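Iron-sulfur cluster assembly protein SufA (Escherichia coli, PDB 2D2A) assembles [2Fe-2S] and [4Fe-4S] clusters with sulfur supplied by the SufS-SufE cysteine desulfurase and hands them to target proteins such as ferredoxin and aconitase. Local coordinates at residues 39-44 / 111-116; 49-54 / 96-101. All blocks are in the same frame, centred on the assembly; numbering follows the deposited sequence.

Contact 1 (39-44 / 111-116); sequences QGLTLT and DGTEVD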
ATOM      1  N   GLN A  39      20.399  -5.583  17.013  1.00 37.88           N
ATOM      2  CA  GLN A  39      19.508  -6.541  17.696  1.00 39.62           C
ATOM      3  C   GLN A  39      18.858  -7.346  16.776  1.00 37.10           C
ATOM      4  O   GLN A  39      18.491  -8.427  17.112  1.00 37.64           O
ATOM      5  CB  GLN A  39      18.263  -6.018  18.427  1.00 42.31           C
ATOM      6  CG  GLN A  39      17.705  -4.686  18.126  1.00 47.43           C
ATOM      7  CD  GLN A  39      16.662  -4.195  19.240  1.00 52.93           C
ATOM      8  OE1 GLN A  39      17.087  -3.521  20.248  1.00 50.10           O
ATOM      9  NE2 GLN A  39      15.321  -4.440  18.987  1.00 52.29           N
ATOM     10  N   GLY A  40      18.551  -6.701  15.668  1.00 35.90           N
ATOM     11  CA  GLY A  40      18.248  -7.429  14.452  1.00 35.65           C
ATOM     12  C   GLY A  40      16.915  -7.012  13.949  1.00 33.42           C
ATOM     13  O   GLY A  40      16.408  -5.895  14.426  1.00 33.32           O
ATOM     14  N   LEU A  41      16.353  -7.792  13.007  1.00 27.59           N
ATOM     15  CA  LEU A  41      14.982  -7.461  12.649  1.00 23.69           C
ATOM     16  C   LEU A  41      14.134  -8.622  12.675  1.00 19.73           C
ATOM     17  O   LEU A  41      14.591  -9.671  12.607  1.00 17.37           O
ATOM     18  CB  LEU A  41      14.834  -6.821  11.303  1.00 23.31           C
ATOM     19  CG  LEU A  41      15.599  -5.734  10.622  1.00 28.45           C
ATOM     20  CD1 LEU A  41      14.684  -4.747   9.814  1.00 28.94           C
ATOM     21  CD2 LEU A  41      16.767  -4.998  11.381  1.00 31.49           C
ATOM     22  N   THR A  42      12.839  -8.390  12.725  1.00 21.91           N
ATOM     23  CA  THR A  42      11.811  -9.466  12.754  1.00 25.21           C
ATOM     24  C   THR A  42      10.639  -9.515  11.697  1.00 24.23           C
ATOM     25  O   THR A  42      10.085  -8.707  11.209  1.00 25.16           O
ATOM     26  CB  THR A  42      11.227  -9.688  14.265  1.00 24.76           C
ATOM     27  OG1 THR A  42      10.432  -8.559  14.645  1.00 34.23           O
ATOM     28  CG2 THR A  42      12.380  -9.626  15.317  1.00 17.59           C
ATOM     29  N   LEU A  43      10.131 -10.637  11.558  1.00 25.34           N
ATOM     30  CA  LEU A  43       8.989 -10.860  10.758  1.00 21.68           C
ATOM     31  C   LEU A  43       7.883 -11.376  11.655  1.00 19.00           C
ATOM     32  O   LEU A  43       8.095 -12.343  12.411  1.00 18.18           O
ATOM     33  CB  LEU A  43       9.404 -12.043   9.770  1.00 20.89           C
ATOM     34  CG  LEU A  43      10.383 -11.927   8.545  1.00 19.43           C
ATOM     35  CD1 LEU A  43      10.232 -13.112   7.576  1.00 23.64           C
ATOM     36  CD2 LEU A  43      10.164 -10.792   7.760  1.00 18.06           C
ATOM     37  N   THR A  44       6.707 -10.805  11.535  1.00 17.90           N
ATOM     38  CA  THR A  44       5.603 -11.419  12.232  1.00 19.18           C
ATOM     39  C   THR A  44       5.282 -12.743  11.517  1.00 21.47           C
ATOM     40  O   THR A  44       5.525 -12.927  10.347  1.00 18.03           O
ATOM     41  CB  THR A  44       4.388 -10.546  12.164  1.00 19.23           C
ATOM     42  OG1 THR A  44       3.981 -10.335  10.802  1.00 17.62           O
ATOM     43  CG2 THR A  44       4.712  -9.221  12.777  1.00 12.60           C
ATOM     44  N   ASP A 111      17.532  -0.549  12.570  1.00 27.71           N
ATOM     45  CA  ASP A 111      17.743  -1.635  13.511  1.00 27.40           C
ATOM     46  C   ASP A 111      16.489  -1.638  14.419  1.00 27.91           C
ATOM     47  O   ASP A 111      15.777  -0.621  14.750  1.00 28.33           O
ATOM     48  CB  ASP A 111      19.008  -1.473  14.388  1.00 24.44           C
ATOM     49  CG  ASP A 111      19.362  -2.771  15.143  1.00 28.35           C
ATOM     50  OD1 ASP A 111      20.124  -2.727  16.176  1.00 28.77           O
ATOM     51  OD2 ASP A 111      18.954  -3.938  14.815  1.00 24.57           O
ATOM     52  N   GLY A 112      16.253  -2.874  14.830  1.00 28.19           N
ATOM     53  CA  GLY A 112      15.022  -3.303  15.407  1.00 26.89           C
ATOM     54  C   GLY A 112      13.704  -3.363  14.695  1.00 24.72           C
ATOM     55  O   GLY A 112      12.933  -4.001  15.325  1.00 22.81           O
ATOM     56  N   THR A 113      13.431  -2.805  13.432  1.00 21.31           N
ATOM     57  CA  THR A 113      12.080  -2.820  12.711  1.00 20.01           C
ATOM     58  C   THR A 113      11.504  -4.277  12.647  1.00 18.01           C
ATOM     59  O   THR A 113      12.202  -5.220  12.398  1.00 22.71           O
ATOM     60  CB  THR A 113      12.366  -2.582  11.332  1.00 19.15           C
ATOM     61  OG1 THR A 113      12.689  -1.225  11.144  1.00 19.62           O
ATOM     62  CG2 THR A 113      10.966  -2.787  10.508  1.00 22.56           C
ATOM     63  N   GLU A 114      10.224  -4.400  12.827  1.00 23.17           N
ATOM     64  CA  GLU A 114       9.503  -5.659  12.551  1.00 23.99           C
ATOM     65  C   GLU A 114       8.707  -5.439  11.301  1.00 21.15           C
ATOM     66  O   GLU A 114       8.140  -4.393  11.092  1.00 17.38           O
ATOM     67  CB  GLU A 114       8.488  -5.857  13.617  1.00 24.59           C
ATOM     68  CG  GLU A 114       7.742  -7.151  13.666  1.00 30.98           C
ATOM     69  CD  GLU A 114       6.608  -7.104  14.800  1.00 42.50           C
ATOM     70  OE1 GLU A 114       5.526  -6.293  14.710  1.00 37.41           O
ATOM     71  OE2 GLU A 114       6.876  -7.867  15.743  1.00 39.91           O
ATOM     72  N   VAL A 115       8.783  -6.397  10.401  1.00 22.72           N
ATOM     73  CA  VAL A 115       8.061  -6.368   9.137  1.00 22.21           C
ATOM     74  C   VAL A 115       6.863  -7.217   9.341  1.00 20.91           C
ATOM     75  O   VAL A 115       7.021  -8.339   9.838  1.00 22.03           O
ATOM     76  CB  VAL A 115       8.806  -6.947   8.074  1.00 23.24           C
ATOM     77  CG1 VAL A 115       7.874  -6.873   6.859  1.00 23.24           C
ATOM     78  CG2 VAL A 115      10.179  -6.103   7.790  1.00 21.56           C
ATOM     79  N   ASP A 116       5.692  -6.677   9.007  1.00 17.38           N
ATOM     80  CA  ASP A 116       4.449  -7.382   9.189  1.00 17.76           C
ATOM     81  C   ASP A 116       3.754  -7.338   7.743  1.00 19.94           C
ATOM     82  O   ASP A 116       4.212  -6.627   6.798  1.00 13.97           O
ATOM     83  CB  ASP A 116       3.564  -6.693  10.252  1.00 16.45           C
ATOM     84  CG  ASP A 116       2.205  -7.336  10.530  1.00 21.13           C
ATOM     85  OD1 ASP A 116       1.778  -8.647  10.418  1.00 27.46           O
ATOM     86  OD2 ASP A 116       1.412  -6.516  10.996  1.00 29.66           O
TER
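Residues 39-44 and 111-116 run side by side in the same direction, their end-to-end vectors 5° apart, and pair as parallel beta strands through the bridges Thr42-Glu114 and Leu43-Val115. This is the edge of a mixed sheet in the HesB/IscA fold: the short strand 42-43 lies along strand 114-120, whose other side pairs with strand 123-129. Three backbone bonds hold the register, from Thr42 N to Thr113 O, from Val115 N to Thr42 O (2.8 Å) and from Thr44 N to Val115 O. Ahead of the strands, the Asp111 carboxylate reaches across to the incoming chain. Its CG stands anti to the backbone N (chi1 -168°), and both oxygens offer syn lone pairs, OD1 to Gln39 N at 3.0 Å and OD2 to Gly40 N at 2.9 Å. Gly40 has a backbone shape that a residue with a beta carbon could hardly adopt.

The two faces of the pair differ. Leu43 and Val115 project together from one face, flank to flank, with Leu43 CD2 4.1 Å from Val115 CB; Leu43 also packs on strand 98-103 and Val115 on Leu66. Nearer the start of the pair, Leu41 CD1 approaches Thr113 CB at 3.5 Å. The other face carries Thr42 and Glu114, and Thr42 OG1 sits against the methylenes of the glutamate chain. Further along, Thr44 CG2 approaches the Glu114 carboxylate carbon CD at 3.5 Å. Thr44 is the N-cap of helix 45-57, its OG1 accepting from Ala47 N while donating to Asp116 OD1 at 2.8 Å, on the anti side and 31° out of the carboxylate plane.

Contact 2 (49-54 / 96-101); sequences IHIREL and DGAKLF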
ATOM      1  N   ILE A  49       4.575 -16.216   6.693  1.00 15.88           N
ATOM      2  CA  ILE A  49       3.704 -17.087   5.879  1.00 15.91           C
ATOM      3  C   ILE A  49       3.709 -16.438   4.464  1.00 16.13           C
ATOM      4  O   ILE A  49       3.873 -17.050   3.402  1.00 15.14           O
ATOM      5  CB  ILE A  49       2.249 -17.066   6.356  1.00 18.42           C
ATOM      6  CG1 ILE A  49       1.847 -17.578   7.874  1.00 24.95           C
ATOM      7  CG2 ILE A  49       1.412 -17.653   5.290  1.00 17.36           C
ATOM      8  CD1 ILE A  49       2.236 -19.013   8.162  1.00 35.04           C
ATOM      9  N   HIS A  50       3.492 -15.154   4.408  1.00 14.30           N
ATOM     10  CA  HIS A  50       3.386 -14.609   3.048  1.00 13.73           C
ATOM     11  C   HIS A  50       4.724 -14.678   2.280  1.00 14.69           C
ATOM     12  O   HIS A  50       4.705 -14.706   1.088  1.00 16.57           O
ATOM     13  CB  HIS A  50       2.944 -13.160   3.153  1.00 11.10           C
ATOM     14  CG  HIS A  50       2.428 -12.583   1.906  1.00 16.58           C
ATOM     15  ND1 HIS A  50       3.142 -11.620   1.214  1.00 27.61           N
ATOM     16  CD2 HIS A  50       1.322 -12.880   1.167  1.00 16.24           C
ATOM     17  CE1 HIS A  50       2.453 -11.324   0.112  1.00 31.76           C
ATOM     18  NE2 HIS A  50       1.369 -12.093   0.060  1.00 17.11           N
ATOM     19  N   ILE A  51       5.867 -14.639   2.973  1.00 11.39           N
ATOM     20  CA  ILE A  51       7.021 -14.554   2.261  1.00 14.68           C
ATOM     21  C   ILE A  51       7.171 -16.010   1.711  1.00 14.90           C
ATOM     22  O   ILE A  51       7.672 -16.261   0.706  1.00  8.25           O
ATOM     23  CB  ILE A  51       8.292 -14.316   3.258  1.00 16.75           C
ATOM     24  CG1 ILE A  51       8.446 -12.900   3.980  1.00 22.65           C
ATOM     25  CG2 ILE A  51       9.489 -14.577   2.501  1.00 18.99           C
ATOM     26  CD1 ILE A  51       9.825 -12.525   4.541  1.00 35.04           C
ATOM     27  N   ARG A  52       6.878 -17.017   2.558  1.00 18.38           N
ATOM     28  CA  ARG A  52       6.941 -18.449   2.226  1.00 17.60           C
ATOM     29  C   ARG A  52       6.012 -18.786   1.046  1.00 17.69           C
ATOM     30  O   ARG A  52       6.399 -19.583   0.265  1.00 24.84           O
ATOM     31  CB  ARG A  52       6.650 -19.324   3.403  1.00 17.49           C
ATOM     32  CG  ARG A  52       7.726 -19.509   4.468  1.00 15.21           C
ATOM     33  CD  ARG A  52       6.895 -19.753   5.888  1.00 25.69           C
ATOM     34  NE  ARG A  52       6.089 -20.992   5.935  1.00 25.77           N
ATOM     35  CZ  ARG A  52       6.736 -22.183   6.003  1.00 30.86           C
ATOM     36  NH1 ARG A  52       8.018 -21.985   6.090  1.00 24.03           N
ATOM     37  NH2 ARG A  52       6.188 -23.526   6.066  1.00 25.38           N
ATOM     38  N   GLU A  53       4.958 -18.115   0.885  1.00 15.42           N
ATOM     39  CA  GLU A  53       4.027 -18.332  -0.152  1.00 20.78           C
ATOM     40  C   GLU A  53       4.496 -17.754  -1.464  1.00 23.29           C
ATOM     41  O   GLU A  53       4.158 -18.311  -2.534  1.00 26.06           O
ATOM     42  CB  GLU A  53       2.622 -17.775   0.124  1.00 19.90           C
ATOM     43  CG  GLU A  53       1.758 -18.553   1.167  1.00 28.24           C
ATOM     44  CD  GLU A  53       0.370 -18.012   1.377  1.00 33.79           C
ATOM     45  OE1 GLU A  53      -0.321 -18.409   2.348  1.00 40.19           O
ATOM     46  OE2 GLU A  53       0.090 -17.086   0.612  1.00 45.45           O
ATOM     47  N   LEU A  54       5.205 -16.589  -1.452  1.00 24.38           N
ATOM     48  CA  LEU A  54       5.812 -15.926  -2.660  1.00 18.54           C
ATOM     49  C   LEU A  54       7.063 -16.676  -3.058  1.00 18.94           C
ATOM     50  O   LEU A  54       7.316 -16.873  -4.202  1.00 20.47           O
ATOM     51  CB  LEU A  54       6.221 -14.611  -2.222  1.00 17.90           C
ATOM     52  CG  LEU A  54       5.187 -13.660  -1.842  1.00 21.32           C
ATOM     53  CD1 LEU A  54       5.906 -12.413  -1.368  1.00 24.69           C
ATOM     54  CD2 LEU A  54       4.317 -13.411  -3.034  1.00 15.54           C
ATOM     55  N   ASP A  96      10.801 -18.756  10.825  1.00 45.91           N
ATOM     56  CA  ASP A  96       9.894 -19.840  10.520  1.00 44.36           C
ATOM     57  C   ASP A  96      10.257 -20.243   9.011  1.00 40.43           C
ATOM     58  O   ASP A  96       9.475 -20.571   8.308  1.00 41.60           O
ATOM     59  CB  ASP A  96       8.311 -19.549  10.771  1.00 47.52           C
ATOM     60  CG  ASP A  96       7.575 -19.253  12.421  1.00 51.53           C
ATOM     61  OD1 ASP A  96       7.795 -19.839  13.575  1.00 51.88           O
ATOM     62  OD2 ASP A  96       6.471 -18.440  12.491  1.00 51.21           O
ATOM     63  N   GLY A  97      11.475 -20.271   8.511  1.00 38.65           N
ATOM     64  CA  GLY A  97      11.772 -20.538   7.065  1.00 33.48           C
ATOM     65  C   GLY A  97      11.781 -19.391   6.095  1.00 30.56           C
ATOM     66  O   GLY A  97      12.317 -19.453   4.997  1.00 31.85           O
ATOM     67  N   ALA A  98      11.120 -18.284   6.465  1.00 27.60           N
ATOM     68  CA  ALA A  98      11.203 -17.054   5.668  1.00 25.01           C
ATOM     69  C   ALA A  98      12.474 -16.253   5.889  1.00 22.88           C
ATOM     70  O   ALA A  98      12.747 -15.895   7.009  1.00 21.84           O
ATOM     71  CB  ALA A  98       9.916 -16.214   5.818  1.00 24.87           C
ATOM     72  N   LYS A  99      13.291 -16.043   4.841  1.00 22.50           N
ATOM     73  CA  LYS A  99      14.426 -15.051   4.811  1.00 22.27           C
ATOM     74  C   LYS A  99      14.250 -13.482   4.520  1.00 21.96           C
ATOM     75  O   LYS A  99      13.481 -12.994   3.834  1.00 20.68           O
ATOM     76  CB  LYS A  99      15.517 -15.555   3.990  1.00 24.50           C
ATOM     77  CG  LYS A  99      15.711 -17.083   4.160  1.00 25.20           C
ATOM     78  CD  LYS A  99      16.903 -17.649   3.389  1.00 24.90           C
ATOM     79  CE  LYS A  99      17.024 -19.251   3.093  1.00 29.82           C
ATOM     80  NZ  LYS A  99      18.390 -19.462   2.471  1.00 30.27           N
ATOM     81  N   LEU A 100      14.901 -12.688   5.336  1.00 24.07           N
ATOM     82  CA  LEU A 100      14.748 -11.258   5.337  1.00 23.55           C
ATOM     83  C   LEU A 100      16.206 -10.768   5.344  1.00 24.02           C
ATOM     84  O   LEU A 100      16.991 -11.000   6.252  1.00 26.00           O
ATOM     85  CB  LEU A 100      13.995 -10.846   6.541  1.00 21.32           C
ATOM     86  CG  LEU A 100      14.174  -9.390   6.712  1.00 21.58           C
ATOM     87  CD1 LEU A 100      13.533  -8.748   5.588  1.00 21.74           C
ATOM     88  CD2 LEU A 100      13.558  -8.848   8.037  1.00 24.04           C
ATOM     89  N   PHE A 101      16.621 -10.271   4.247  1.00 23.99           N
ATOM     90  CA  PHE A 101      17.997  -9.848   4.085  1.00 24.53           C
ATOM     91  C   PHE A 101      17.935  -8.397   4.200  1.00 23.21           C
ATOM     92  O   PHE A 101      17.013  -7.748   3.699  1.00 20.55           O
ATOM     93  CB  PHE A 101      18.520 -10.180   2.669  1.00 25.07           C
ATOM     94  CG  PHE A 101      18.798 -11.671   2.457  1.00 22.66           C
ATOM     95  CD1 PHE A 101      17.808 -12.465   1.940  1.00 21.31           C
ATOM     96  CD2 PHE A 101      20.057 -12.224   2.763  1.00 21.61           C
ATOM     97  CE1 PHE A 101      17.964 -13.818   1.786  1.00 21.05           C
ATOM     98  CE2 PHE A 101      20.265 -13.545   2.735  1.00 23.18           C
ATOM     99  CZ  PHE A 101      19.213 -14.398   2.174  1.00 27.18           C
TER
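Arg52 reaches from helix 49-54 to the turn that leads into strand 98-103, beginning at Asp96, whose carbonyl O lies 3.0 Å from Arg52 NH1 and oblique to the guanidinium plane. The arginine chain bends at chi3 (65°), which turns its end toward this turn. Asp96 and Gly97 both have positive phi, as suits the tight connection between the antiparallel strands 90-95 and 98-103, a beta hairpin. Gly97, where the positive phi itself favours glycine, presents its CA at the edge of the guanidinium, near its plane and 4.1 Å from Arg52 NH1.

The apolar part of the contact centres on Ala98. Its CB points at the helix and meets the branch point of Ile51, 3.6 Å from Ile51 CB and 3.7 Å from CG2, while Arg52 CG passes alongside at 4.2 Å. With CG1 anti to the carbonyl carbon (chi1 -71°), the longer branch of Ile51 runs along the strand and brings CD1 to 3.8 Å from the carbonyl O of Lys99. An alanine at Ile51 would keep CB against the Ala98 methyl but would probably leave a gap where CG2 and CD1 now lie beside Ala98 and the Lys99 carbonyl. The CB of Lys99 points away from the helix, and its side chain touches Leu92 and Glu94 of strand 90-95.

Helix and strand cross nearly at right angles (97°), their axes 7.8 Å apart. Strand 98-103 lies between strands 63-71 and 90-95 in its sheet; Ile51 packs inward on Leu43 and Val64, whereas His50 stacks its ring on Phe117, and Leu54 meets Leu122 of the second subunit.

In the fold
From the N terminus the chain enters contact 1 through residues 39-44, turns directly into helix 45-57 and so supplies the first half of contact 2. Strands 63-71, 75-83 and 90-95 follow before residues 96-101 close contact 2; helix 107-110 then leads to residues 111-116, which close contact 1. Contact 2 is therefore enclosed by the longer loop, without crossing. The two centres are 13 Å apart, and their side chains meet: Leu43 CD1 lies 3.6 Å from Ala98 CB, and Leu41 CB 4.0 Å from Leu100 CD2. Together they join the sheet holding strands 42-43 and 114-120, the sheet holding strands 63-71 and 98-103, and helix 45-57 around one apolar core.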